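Local coordinates for protein 2-hydroxyisobutanoyl-CoA mutase large subunit (Aquincola tertiaricarbonis, PDB 4R3U) that forms with its cobalamin-binding small subunit a mutase that interconverts 2-hydroxyisobutanoyl-CoA and (3S)-3-hydroxybutanoyl-CoA, at residues Y354-N357 with V358-S362; H377-G380 with Y381-F385; A386-E390 with D391-M395. All blocks are in the same frame, centred on the assembly; numbering follows the deposited sequence.

The three contacts are in series along the chain and belong to one side of the barrel domain, where cobalamin and 5'-deoxyadenosine bind. Contact 1 opens helix 357-370. Its centre is about 9 Å from that of contact 2, and the two are joined by Asn357 ND2 and Tyr381 O, 2.8 Å apart. Contact 2 is the turn that carries Glu383 to the ribose. Contact 3 begins helix 390-405, its centre about 7 Å from that of contact 2. Asp382 OD2 lies 3.3 Å from Thr389 N there. Contacts 2 and 3 both touch 5'-deoxyadenosine, whereas contacts 1 and 3 both reach the second large subunit.

Contact 1: Y354-N357 with V358-S362; sequences YMVN and VVRTS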
ATOM      1  N   TYR A 354      12.653  -8.639   2.394  1.00 22.70           N
ATOM      2  CA  TYR A 354      12.522  -7.792   1.202  1.00 21.79           C
ATOM      3  C   TYR A 354      11.125  -7.657   0.597  1.00 27.59           C
ATOM      4  O   TYR A 354      10.828  -6.564   0.124  1.00 30.24           O
ATOM      5  CB  TYR A 354      13.606  -8.075   0.130  1.00 21.39           C
ATOM      6  CG  TYR A 354      13.379  -9.355  -0.648  1.00 20.02           C
ATOM      7  CD1 TYR A 354      13.845 -10.572  -0.171  1.00 20.80           C
ATOM      8  CD2 TYR A 354      12.657  -9.353  -1.847  1.00 20.38           C
ATOM      9  CE1 TYR A 354      13.553 -11.766  -0.827  1.00 22.28           C
ATOM     10  CE2 TYR A 354      12.370 -10.541  -2.524  1.00 20.95           C
ATOM     11  CZ  TYR A 354      12.819 -11.748  -2.005  1.00 28.52           C
ATOM     12  OH  TYR A 354      12.591 -12.933  -2.662  1.00 29.28           O
ATOM     13  N   MET A 355      10.261  -8.727   0.584  1.00 24.59           N
ATOM     14  CA  MET A 355       8.907  -8.600  -0.026  1.00 23.37           C
ATOM     15  C   MET A 355       8.006  -7.584   0.656  1.00 24.41           C
ATOM     16  O   MET A 355       7.074  -7.077   0.053  1.00 25.01           O
ATOM     17  CB  MET A 355       8.176  -9.932  -0.222  1.00 24.66           C
ATOM     18  CG  MET A 355       8.596 -10.714  -1.445  1.00 27.15           C
ATOM     19  SD  MET A 355       8.672  -9.889  -3.059  1.00 30.88           S
ATOM     20  CE  MET A 355       6.938  -9.668  -3.470  1.00 26.84           C
ATOM     21  N   VAL A 356       8.318  -7.253   1.874  1.00 22.17           N
ATOM     22  CA  VAL A 356       7.621  -6.255   2.684  1.00 22.89           C
ATOM     23  C   VAL A 356       7.786  -4.834   2.072  1.00 23.12           C
ATOM     24  O   VAL A 356       6.925  -3.980   2.264  1.00 20.89           O
ATOM     25  CB  VAL A 356       8.089  -6.420   4.156  1.00 27.18           C
ATOM     26  CG1 VAL A 356       8.948  -5.269   4.645  1.00 27.36           C
ATOM     27  CG2 VAL A 356       6.929  -6.669   5.059  1.00 27.62           C
ATOM     28  N   ASN A 357       8.846  -4.641   1.237  1.00 21.42           N
ATOM     29  CA  ASN A 357       9.098  -3.413   0.477  1.00 21.28           C
ATOM     30  C   ASN A 357       7.920  -3.066  -0.433  1.00 22.97           C
ATOM     31  O   ASN A 357       7.684  -1.892  -0.668  1.00 23.42           O
ATOM     32  CB  ASN A 357      10.384  -3.535  -0.362  1.00 21.39           C
ATOM     33  CG  ASN A 357      11.598  -3.617   0.496  1.00 28.09           C
ATOM     34  OD1 ASN A 357      11.569  -3.175   1.631  1.00 13.86           O
ATOM     35  ND2 ASN A 357      12.655  -4.253   0.004  1.00 26.54           N
ATOM     36  N   VAL A 358       7.155  -4.081  -0.895  1.00 19.00           N
ATOM     37  CA  VAL A 358       5.979  -3.904  -1.738  1.00 18.16           C
ATOM     38  C   VAL A 358       4.970  -3.004  -1.020  1.00 22.58           C
ATOM     39  O   VAL A 358       4.436  -2.086  -1.652  1.00 23.66           O
ATOM     40  CB  VAL A 358       5.399  -5.273  -2.227  1.00 19.55           C
ATOM     41  CG1 VAL A 358       4.059  -5.123  -2.975  1.00 18.43           C
ATOM     42  CG2 VAL A 358       6.418  -6.018  -3.076  1.00 18.63           C
ATOM     43  N   VAL A 359       4.763  -3.233   0.310  1.00 21.36           N
ATOM     44  CA  VAL A 359       3.863  -2.461   1.188  1.00 21.16           C
ATOM     45  C   VAL A 359       4.370  -1.014   1.325  1.00 24.41           C
ATOM     46  O   VAL A 359       3.599  -0.086   1.147  1.00 25.15           O
ATOM     47  CB  VAL A 359       3.675  -3.117   2.584  1.00 24.38           C
ATOM     48  CG1 VAL A 359       2.750  -2.274   3.497  1.00 23.93           C
ATOM     49  CG2 VAL A 359       3.166  -4.552   2.472  1.00 24.27           C
ATOM     50  N   ARG A 360       5.654  -0.842   1.655  1.00 21.88           N
ATOM     51  CA  ARG A 360       6.330   0.436   1.839  1.00 20.99           C
ATOM     52  C   ARG A 360       6.172   1.297   0.609  1.00 24.23           C
ATOM     53  O   ARG A 360       5.762   2.448   0.730  1.00 26.03           O
ATOM     54  CB  ARG A 360       7.832   0.207   2.104  1.00 20.61           C
ATOM     55  CG  ARG A 360       8.139  -0.435   3.445  1.00 17.74           C
ATOM     56  CD  ARG A 360       9.624  -0.602   3.637  1.00 14.00           C
ATOM     57  NE  ARG A 360       9.937  -0.922   5.025  1.00 19.24           N
ATOM     58  CZ  ARG A 360      10.591  -1.996   5.438  1.00 27.67           C
ATOM     59  NH1 ARG A 360      11.038  -2.887   4.563  1.00 20.54           N
ATOM     60  NH2 ARG A 360      10.814  -2.183   6.736  1.00 19.61           N
ATOM     61  N   THR A 361       6.470   0.729  -0.575  1.00 19.62           N
ATOM     62  CA  THR A 361       6.408   1.373  -1.898  1.00 17.56           C
ATOM     63  C   THR A 361       4.975   1.678  -2.309  1.00 18.08           C
ATOM     64  O   THR A 361       4.771   2.629  -3.048  1.00 16.35           O
ATOM     65  CB  THR A 361       7.247   0.567  -2.911  1.00 20.11           C
ATOM     66  OG1 THR A 361       8.605   0.624  -2.489  1.00 16.84           O
ATOM     67  CG2 THR A 361       7.132   1.071  -4.352  1.00 21.32           C
ATOM     68  N   SER A 362       3.981   0.894  -1.832  1.00 16.52           N
ATOM     69  CA  SER A 362       2.554   1.153  -2.137  1.00 15.84           C
ATOM     70  C   SER A 362       2.134   2.480  -1.500  1.00 19.03           C
ATOM     71  O   SER A 362       1.616   3.356  -2.190  1.00 17.55           O
ATOM     72  CB  SER A 362       1.663   0.030  -1.608  1.00 15.67           C
ATOM     73  OG  SER A 362       1.854  -1.120  -2.406  1.00 20.61           O
TER
HETATM   74  O   HOH W   1       9.517  -1.928  -3.257  1.00 19.17           O
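Asn357 and Arg360 cross at an angle on the first turn of a helix. Asn357 OD1 accepts a hydrogen bond from Arg360 NH1 at 3.0 Å. The acceptor sits at the guanidinium edge, in its plane, although the amide and guanidinium planes are turned 41° apart. The arginine chain is extended from CG to NE, which lays its flat end back alongside Val356 and Asn357. Val356 covers one face of that end, with CG1 3.2 Å from Arg360 NH1. The guanidinium also bonds to Ile478 O and forms a salt bridge to Glu406 of the second large subunit. The other half of the Asn357 amide is held too, since ND2 donates to Tyr381 O and Thr350 O. Val358 lies on another side of the turn. Its N donates to Met355 O at 3.1 Å, and its CG2 packs 3.7 Å from Met355 CE, the two side chains pointing the same way. Asn357 O takes the regular bond from Thr361 N at 2.9 Å. A water is bound by Thr361 OG1 and bonds weakly to Asn357 O. The arrangement is the N-terminal turn of the helix that follows strand 340-344 in a TIM-barrel beta-alpha unit.

Contact 2: H377-G380 with Y381-F385; sequences HTNG and YDEAF. With 5AD (5'-deoxyadenosine), chain G.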
ATOM      1  N   HIS A 377       8.343   6.899 -10.472  1.00 17.03           N
ATOM      2  CA  HIS A 377       9.084   5.664 -10.464  1.00 15.83           C
ATOM      3  C   HIS A 377       8.791   5.028  -9.081  1.00 21.83           C
ATOM      4  O   HIS A 377       9.035   5.642  -8.028  1.00 19.76           O
ATOM      5  CB  HIS A 377      10.606   5.893 -10.598  1.00 15.89           C
ATOM      6  CG  HIS A 377      11.422   4.636 -10.390  1.00 17.67           C
ATOM      7  ND1 HIS A 377      11.854   3.859 -11.463  1.00 18.66           N
ATOM      8  CD2 HIS A 377      11.839   4.054  -9.239  1.00 17.56           C
ATOM      9  CE1 HIS A 377      12.484   2.828 -10.929  1.00 17.47           C
ATOM     10  NE2 HIS A 377      12.527   2.914  -9.598  1.00 17.31           N
ATOM     11  N   THR A 378       8.321   3.772  -9.094  1.00 20.99           N
ATOM     12  CA  THR A 378       8.161   2.979  -7.888  1.00 20.20           C
ATOM     13  C   THR A 378       9.357   2.025  -7.822  1.00 22.89           C
ATOM     14  O   THR A 378       9.710   1.407  -8.841  1.00 23.49           O
ATOM     15  CB  THR A 378       6.806   2.258  -7.847  1.00 25.28           C
ATOM     16  OG1 THR A 378       6.445   1.838  -9.154  1.00 22.84           O
ATOM     17  CG2 THR A 378       5.707   3.118  -7.259  1.00 24.53           C
ATOM     18  N   ASN A 379       9.983   1.895  -6.633  1.00 18.45           N
ATOM     19  CA  ASN A 379      11.141   1.020  -6.505  1.00 18.23           C
ATOM     20  C   ASN A 379      10.747  -0.447  -6.511  1.00 21.15           C
ATOM     21  O   ASN A 379       9.572  -0.750  -6.284  1.00 21.96           O
ATOM     22  CB  ASN A 379      11.961   1.359  -5.256  1.00 15.49           C
ATOM     23  CG  ASN A 379      12.446   2.767  -5.220  1.00 27.99           C
ATOM     24  OD1 ASN A 379      12.801   3.353  -6.244  1.00 17.51           O
ATOM     25  ND2 ASN A 379      12.421   3.355  -4.031  1.00 26.49           N
ATOM     26  N   GLY A 380      11.721  -1.319  -6.811  1.00 17.46           N
ATOM     27  CA  GLY A 380      11.567  -2.763  -6.804  1.00 17.42           C
ATOM     28  C   GLY A 380      11.766  -3.273  -5.383  1.00 22.38           C
ATOM     29  O   GLY A 380      12.456  -2.624  -4.577  1.00 20.76           O
ATOM     30  N   TYR A 381      11.161  -4.467  -5.063  1.00 20.35           N
ATOM     31  CA  TYR A 381      11.284  -5.091  -3.755  1.00 20.40           C
ATOM     32  C   TYR A 381      12.726  -5.523  -3.481  1.00 25.81           C
ATOM     33  O   TYR A 381      13.101  -5.703  -2.318  1.00 28.23           O
ATOM     34  CB  TYR A 381      10.281  -6.249  -3.567  1.00 20.60           C
ATOM     35  CG  TYR A 381      10.260  -7.237  -4.716  1.00 20.74           C
ATOM     36  CD1 TYR A 381      11.352  -8.077  -4.969  1.00 22.49           C
ATOM     37  CD2 TYR A 381       9.132  -7.380  -5.516  1.00 19.80           C
ATOM     38  CE1 TYR A 381      11.324  -9.009  -6.014  1.00 21.88           C
ATOM     39  CE2 TYR A 381       9.096  -8.309  -6.565  1.00 19.13           C
ATOM     40  CZ  TYR A 381      10.188  -9.123  -6.806  1.00 23.77           C
ATOM     41  OH  TYR A 381      10.128 -10.047  -7.833  1.00 28.56           O
ATOM     42  N   ASP A 382      13.544  -5.623  -4.546  1.00 23.36           N
ATOM     43  CA  ASP A 382      14.955  -6.009  -4.521  1.00 23.20           C
ATOM     44  C   ASP A 382      15.938  -4.810  -4.403  1.00 25.71           C
ATOM     45  O   ASP A 382      17.147  -4.972  -4.618  1.00 26.36           O
ATOM     46  CB  ASP A 382      15.286  -6.918  -5.730  1.00 24.61           C
ATOM     47  CG  ASP A 382      14.998  -6.432  -7.162  1.00 27.40           C
ATOM     48  OD1 ASP A 382      14.519  -5.283  -7.329  1.00 27.74           O
ATOM     49  OD2 ASP A 382      15.266  -7.202  -8.112  1.00 26.28           O
ATOM     50  N   GLU A 383      15.427  -3.636  -4.001  1.00 21.35           N
ATOM     51  CA  GLU A 383      16.193  -2.396  -3.863  1.00 20.79           C
ATOM     52  C   GLU A 383      17.501  -2.516  -3.072  1.00 26.21           C
ATOM     53  O   GLU A 383      18.523  -1.998  -3.506  1.00 26.27           O
ATOM     54  CB  GLU A 383      15.293  -1.278  -3.297  1.00 20.88           C
ATOM     55  CG  GLU A 383      15.944   0.095  -3.207  1.00 21.19           C
ATOM     56  CD  GLU A 383      16.340   0.811  -4.481  1.00 40.81           C
ATOM     57  OE1 GLU A 383      17.315   1.588  -4.406  1.00 47.39           O
ATOM     58  OE2 GLU A 383      15.664   0.656  -5.524  1.00 41.21           O
ATOM     59  N   ALA A 384      17.483  -3.209  -1.923  1.00 25.13           N
ATOM     60  CA  ALA A 384      18.672  -3.316  -1.083  1.00 24.38           C
ATOM     61  C   ALA A 384      19.709  -4.363  -1.540  1.00 24.68           C
ATOM     62  O   ALA A 384      20.800  -4.439  -0.972  1.00 23.35           O
ATOM     63  CB  ALA A 384      18.266  -3.521   0.362  1.00 25.10           C
ATOM     64  N   PHE A 385      19.395  -5.115  -2.600  1.00 22.01           N
ATOM     65  CA  PHE A 385      20.289  -6.132  -3.153  1.00 20.59           C
ATOM     66  C   PHE A 385      21.031  -5.683  -4.412  1.00 24.89           C
ATOM     67  O   PHE A 385      22.259  -5.728  -4.445  1.00 26.13           O
ATOM     68  CB  PHE A 385      19.525  -7.398  -3.480  1.00 20.53           C
ATOM     69  CG  PHE A 385      18.899  -8.112  -2.321  1.00 20.76           C
ATOM     70  CD1 PHE A 385      17.705  -7.658  -1.769  1.00 21.56           C
ATOM     71  CD2 PHE A 385      19.422  -9.323  -1.871  1.00 22.31           C
ATOM     72  CE1 PHE A 385      17.104  -8.342  -0.719  1.00 22.82           C
ATOM     73  CE2 PHE A 385      18.821 -10.015  -0.827  1.00 24.63           C
ATOM     74  CZ  PHE A 385      17.659  -9.522  -0.264  1.00 23.89           C
TER
HETATM   75  N1  5AD G 803      17.886   0.019 -13.147  0.50 17.93           N
HETATM   76  C2  5AD G 803      16.791   0.341 -12.347  0.50 20.21           C
HETATM   77  N3  5AD G 803      16.995   1.145 -11.197  0.50 23.69           N
HETATM   78  C4  5AD G 803      18.223   1.651 -10.955  0.50 26.69           C
HETATM   79  N9  5AD G 803      18.704   2.419  -9.973  0.50 27.68           N
HETATM   80  C8  5AD G 803      19.976   2.699 -10.269  0.50 27.15           C
HETATM   81  N7  5AD G 803      20.326   2.052 -11.368  0.50 26.55           N
HETATM   82  C5  5AD G 803      19.238   1.413 -11.813  0.50 26.02           C
HETATM   83  C6  5AD G 803      19.054   0.625 -12.883  0.50 21.43           C
HETATM   84  N6  5AD G 803      20.131   0.405 -13.618  0.50 21.65           N
HETATM   85  C1' 5AD G 803      18.005   3.183  -8.926  0.50 27.53           C
HETATM   86  C2' 5AD G 803      17.370   2.388  -7.839  0.50 28.76           C
HETATM   87  C3' 5AD G 803      17.511   3.327  -6.653  0.50 31.13           C
HETATM   88  C4' 5AD G 803      18.248   4.565  -7.168  0.50 30.21           C
HETATM   89  C5' 5AD G 803      19.308   4.991  -6.160  0.50 30.69           C
HETATM   90  O4' 5AD G 803      18.943   4.056  -8.277  0.50 28.07           O
HETATM   91  O2' 5AD G 803      15.976   2.233  -8.136  0.50 27.47           O
HETATM   92  O3' 5AD G 803      16.201   3.661  -6.155  0.50 32.43           O
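The Asn379 amide and the Glu383 carboxylate cross with their planes 41° apart, and Asn379 CB comes 3.8 Å from Glu383 OE2. Asn379 OD1 also lies at the edge of the His377 ring, in the ring plane. That amide is fixed by the neighbouring strand 340-344, where ND2 donates to Thr344 O and OD1 accepts from Gln343 NE2. His377 is itself anchored at ND1, which bonds to Ile101 N. The chain then reverses in a type I beta turn from Gly380 to Glu383, part of the loop after barrel strand 375-377. Glu383 N closes it on Gly380 O at 3.2 Å, the donor standing 60° out of the carbonyl plane. The turn sends the Glu383 side chain into the 5'-deoxyadenosine pocket. The chain leaves opposite its backbone N (chi1 -175°) and bends at the next bond, which brings OE2 to the ribose. It accepts from O2' of the ligand at 3.1 Å and, more weakly, from O3'. OE1 is modelled too close to C3', so the exact turn of the carboxylate is doubtful. Asn379 OD1 stands 3.4 Å from that same O3'. Glu383 O is hydrogen-bonded to N29 of cobalamin. Just after the turn, Ala384 O accepts from Gln126 of the small subunit.

Contact 3: A386-E390 with D391-M395; sequences AIPTE and DAMKM. With 5AD (5'-deoxyadenosine), chain G.
Pro388 and Met393 cross at the start of helix 390-405, where Thr389 is the N-cap. Pro388 CB meets Met393 CE at 3.6 Å. Bends at chi2 and chi3 of the methionine bring its methyl to the CB-CG edge of the proline ring. The neighbouring CG-CD edge of the ring meets the ligand. Pro388 CD lies 3.2 Å from C2 of 5'-deoxyadenosine, under one face of the adenine. Ile387 comes up to the same face, with CG2 3.5 Å from C5 of the ligand. The proline thus stands between the nucleoside base and the first turn of the helix. The next shell is the cap. Thr389 OG1 accepts from Ala392 N at 3.3 Å. Its position between the backbone N and the carbonyl carbon (chi1 61°) turns the hydroxyl to the Ala392 amide. OG1 also touches the Ala392 methyl. Thr389 O accepts from Met393 N at 3.1 Å, which starts the regular bonding. Further out, Arg113 NH2 of helix 107-119 donates to Pro388 O. That helix also packs on Met393 through Arg113 and Leu117. On the outer side, Lys394 NZ forms a salt bridge with Glu485 of the second large subunit and a long one with Asp391 OD1, at 3.9 Å. The lysine's backbone N donates to Glu390 O at 2.8 Å, with an N-H...O angle of 159°.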
ATOM      1  N   ALA A 386      20.288  -5.325  -5.477  1.00 23.56           N
ATOM      2  CA  ALA A 386      20.876  -5.026  -6.790  1.00 23.37           C
ATOM      3  C   ALA A 386      19.934  -4.228  -7.663  1.00 25.60           C
ATOM      4  O   ALA A 386      18.762  -4.056  -7.306  1.00 23.36           O
ATOM      5  CB  ALA A 386      21.205  -6.340  -7.505  1.00 23.56           C
ATOM      6  N   ILE A 387      20.433  -3.794  -8.866  1.00 23.87           N
ATOM      7  CA  ILE A 387      19.578  -3.143  -9.869  1.00 22.97           C
ATOM      8  C   ILE A 387      18.426  -4.113 -10.218  1.00 21.64           C
ATOM      9  O   ILE A 387      18.609  -5.331 -10.101  1.00 20.30           O
ATOM     10  CB  ILE A 387      20.327  -2.516 -11.073  1.00 25.04           C
ATOM     11  CG1 ILE A 387      21.165  -3.571 -11.850  1.00 26.24           C
ATOM     12  CG2 ILE A 387      21.141  -1.293 -10.612  1.00 22.28           C
ATOM     13  CD1 ILE A 387      21.436  -3.216 -13.224  1.00 25.01           C
ATOM     14  N   PRO A 388      17.208  -3.624 -10.479  1.00 19.04           N
ATOM     15  CA  PRO A 388      16.060  -4.546 -10.570  1.00 20.18           C
ATOM     16  C   PRO A 388      15.945  -5.584 -11.668  1.00 24.24           C
ATOM     17  O   PRO A 388      16.429  -5.405 -12.787  1.00 25.56           O
ATOM     18  CB  PRO A 388      14.847  -3.600 -10.570  1.00 20.49           C
ATOM     19  CG  PRO A 388      15.387  -2.359 -11.124  1.00 21.32           C
ATOM     20  CD  PRO A 388      16.742  -2.229 -10.522  1.00 18.43           C
ATOM     21  N   THR A 389      15.196  -6.643 -11.332  1.00 21.78           N
ATOM     22  CA  THR A 389      14.808  -7.701 -12.240  1.00 21.32           C
ATOM     23  C   THR A 389      13.536  -7.238 -12.942  1.00 23.85           C
ATOM     24  O   THR A 389      12.896  -6.256 -12.550  1.00 22.02           O
ATOM     25  CB  THR A 389      14.546  -9.030 -11.486  1.00 21.44           C
ATOM     26  OG1 THR A 389      13.480  -8.858 -10.543  1.00 21.54           O
ATOM     27  CG2 THR A 389      15.785  -9.595 -10.826  1.00 14.44           C
ATOM     28  N   GLU A 390      13.164  -7.964 -13.975  1.00 23.57           N
ATOM     29  CA  GLU A 390      11.943  -7.721 -14.715  1.00 23.20           C
ATOM     30  C   GLU A 390      10.734  -7.859 -13.794  1.00 24.81           C
ATOM     31  O   GLU A 390       9.934  -6.939 -13.742  1.00 25.41           O
ATOM     32  CB  GLU A 390      11.856  -8.686 -15.885  1.00 24.40           C
ATOM     33  CG  GLU A 390      12.830  -8.342 -16.988  1.00 26.11           C
ATOM     34  CD  GLU A 390      12.665  -9.169 -18.242  1.00 38.70           C
ATOM     35  OE1 GLU A 390      12.197 -10.323 -18.127  1.00 38.29           O
ATOM     36  OE2 GLU A 390      13.014  -8.669 -19.336  1.00 36.28           O
ATOM     37  N   ASP A 391      10.654  -8.942 -13.001  1.00 22.92           N
ATOM     38  CA  ASP A 391       9.547  -9.197 -12.058  1.00 22.89           C
ATOM     39  C   ASP A 391       9.357  -8.093 -11.025  1.00 22.30           C
ATOM     40  O   ASP A 391       8.233  -7.734 -10.730  1.00 22.17           O
ATOM     41  CB  ASP A 391       9.707 -10.555 -11.345  1.00 24.57           C
ATOM     42  CG  ASP A 391       9.448 -11.803 -12.167  1.00 40.98           C
ATOM     43  OD1 ASP A 391       8.745 -11.703 -13.207  1.00 44.26           O
ATOM     44  OD2 ASP A 391       9.889 -12.902 -11.734  1.00 47.81           O
ATOM     45  N   ALA A 392      10.457  -7.573 -10.480  1.00 19.31           N
ATOM     46  CA  ALA A 392      10.486  -6.499  -9.498  1.00 18.29           C
ATOM     47  C   ALA A 392       9.924  -5.209 -10.121  1.00 22.27           C
ATOM     48  O   ALA A 392       9.083  -4.552  -9.504  1.00 23.65           O
ATOM     49  CB  ALA A 392      11.907  -6.288  -9.011  1.00 18.31           C
ATOM     50  N   MET A 393      10.334  -4.883 -11.359  1.00 19.20           N
ATOM     51  CA  MET A 393       9.823  -3.730 -12.093  1.00 19.10           C
ATOM     52  C   MET A 393       8.383  -3.888 -12.461  1.00 21.28           C
ATOM     53  O   MET A 393       7.616  -2.938 -12.312  1.00 23.40           O
ATOM     54  CB  MET A 393      10.704  -3.375 -13.302  1.00 21.26           C
ATOM     55  CG  MET A 393      12.036  -2.722 -12.912  1.00 24.32           C
ATOM     56  SD  MET A 393      11.898  -1.096 -12.080  1.00 28.55           S
ATOM     57  CE  MET A 393      11.854  -1.566 -10.330  1.00 24.24           C
ATOM     58  N   LYS A 394       7.979  -5.101 -12.861  1.00 18.34           N
ATOM     59  CA  LYS A 394       6.588  -5.464 -13.190  1.00 16.96           C
ATOM     60  C   LYS A 394       5.695  -5.189 -11.969  1.00 19.62           C
ATOM     61  O   LYS A 394       4.670  -4.527 -12.111  1.00 20.34           O
ATOM     62  CB  LYS A 394       6.523  -6.928 -13.590  1.00 17.95           C
ATOM     63  CG  LYS A 394       5.440  -7.244 -14.620  1.00 23.01           C
ATOM     64  CD  LYS A 394       4.860  -8.659 -14.524  1.00 20.00           C
ATOM     65  CE  LYS A 394       5.808  -9.818 -14.432  1.00 34.85           C
ATOM     66  NZ  LYS A 394       5.074 -11.110 -14.359  1.00 46.29           N
ATOM     67  N   MET A 395       6.136  -5.610 -10.749  1.00 16.53           N
ATOM     68  CA  MET A 395       5.404  -5.405  -9.491  1.00 15.33           C
ATOM     69  C   MET A 395       5.273  -3.912  -9.169  1.00 20.56           C
ATOM     70  O   MET A 395       4.190  -3.468  -8.729  1.00 22.37           O
ATOM     71  CB  MET A 395       6.050  -6.183  -8.357  1.00 16.35           C
ATOM     72  CG  MET A 395       5.374  -5.987  -6.973  1.00 18.75           C
ATOM     73  SD  MET A 395       3.651  -6.526  -6.881  1.00 21.02           S
ATOM     74  CE  MET A 395       3.816  -8.305  -7.216  1.00 18.07           C
TER
HETATM   75  N1  5AD G 803      17.886   0.019 -13.147  0.50 17.93           N
HETATM   76  C2  5AD G 803      16.791   0.341 -12.347  0.50 20.21           C
HETATM   77  N3  5AD G 803      16.995   1.145 -11.197  0.50 23.69           N
HETATM   78  C4  5AD G 803      18.223   1.651 -10.955  0.50 26.69           C
HETATM   79  N9  5AD G 803      18.704   2.419  -9.973  0.50 27.68           N
HETATM   80  C8  5AD G 803      19.976   2.699 -10.269  0.50 27.15           C
HETATM   81  N7  5AD G 803      20.326   2.052 -11.368  0.50 26.55           N
HETATM   82  C5  5AD G 803      19.238   1.413 -11.813  0.50 26.02           C
HETATM   83  C6  5AD G 803      19.054   0.625 -12.883  0.50 21.43           C
HETATM   84  N6  5AD G 803      20.131   0.405 -13.618  0.50 21.65           N
HETATM   85  C1' 5AD G 803      18.005   3.183  -8.926  0.50 27.53           C
HETATM   86  C2' 5AD G 803      17.370   2.388  -7.839  0.50 28.76           C
HETATM   87  C3' 5AD G 803      17.511   3.327  -6.653  0.50 31.13           C
HETATM   88  C4' 5AD G 803      18.248   4.565  -7.168  0.50 30.21           C
HETATM   89  C5' 5AD G 803      19.308   4.991  -6.160  0.50 30.69           C
HETATM   90  O4' 5AD G 803      18.943   4.056  -8.277  0.50 28.07           O
HETATM   91  O2' 5AD G 803      15.976   2.233  -8.136  0.50 27.47           O
HETATM   92  O3' 5AD G 803      16.201   3.661  -6.155  0.50 32.43           O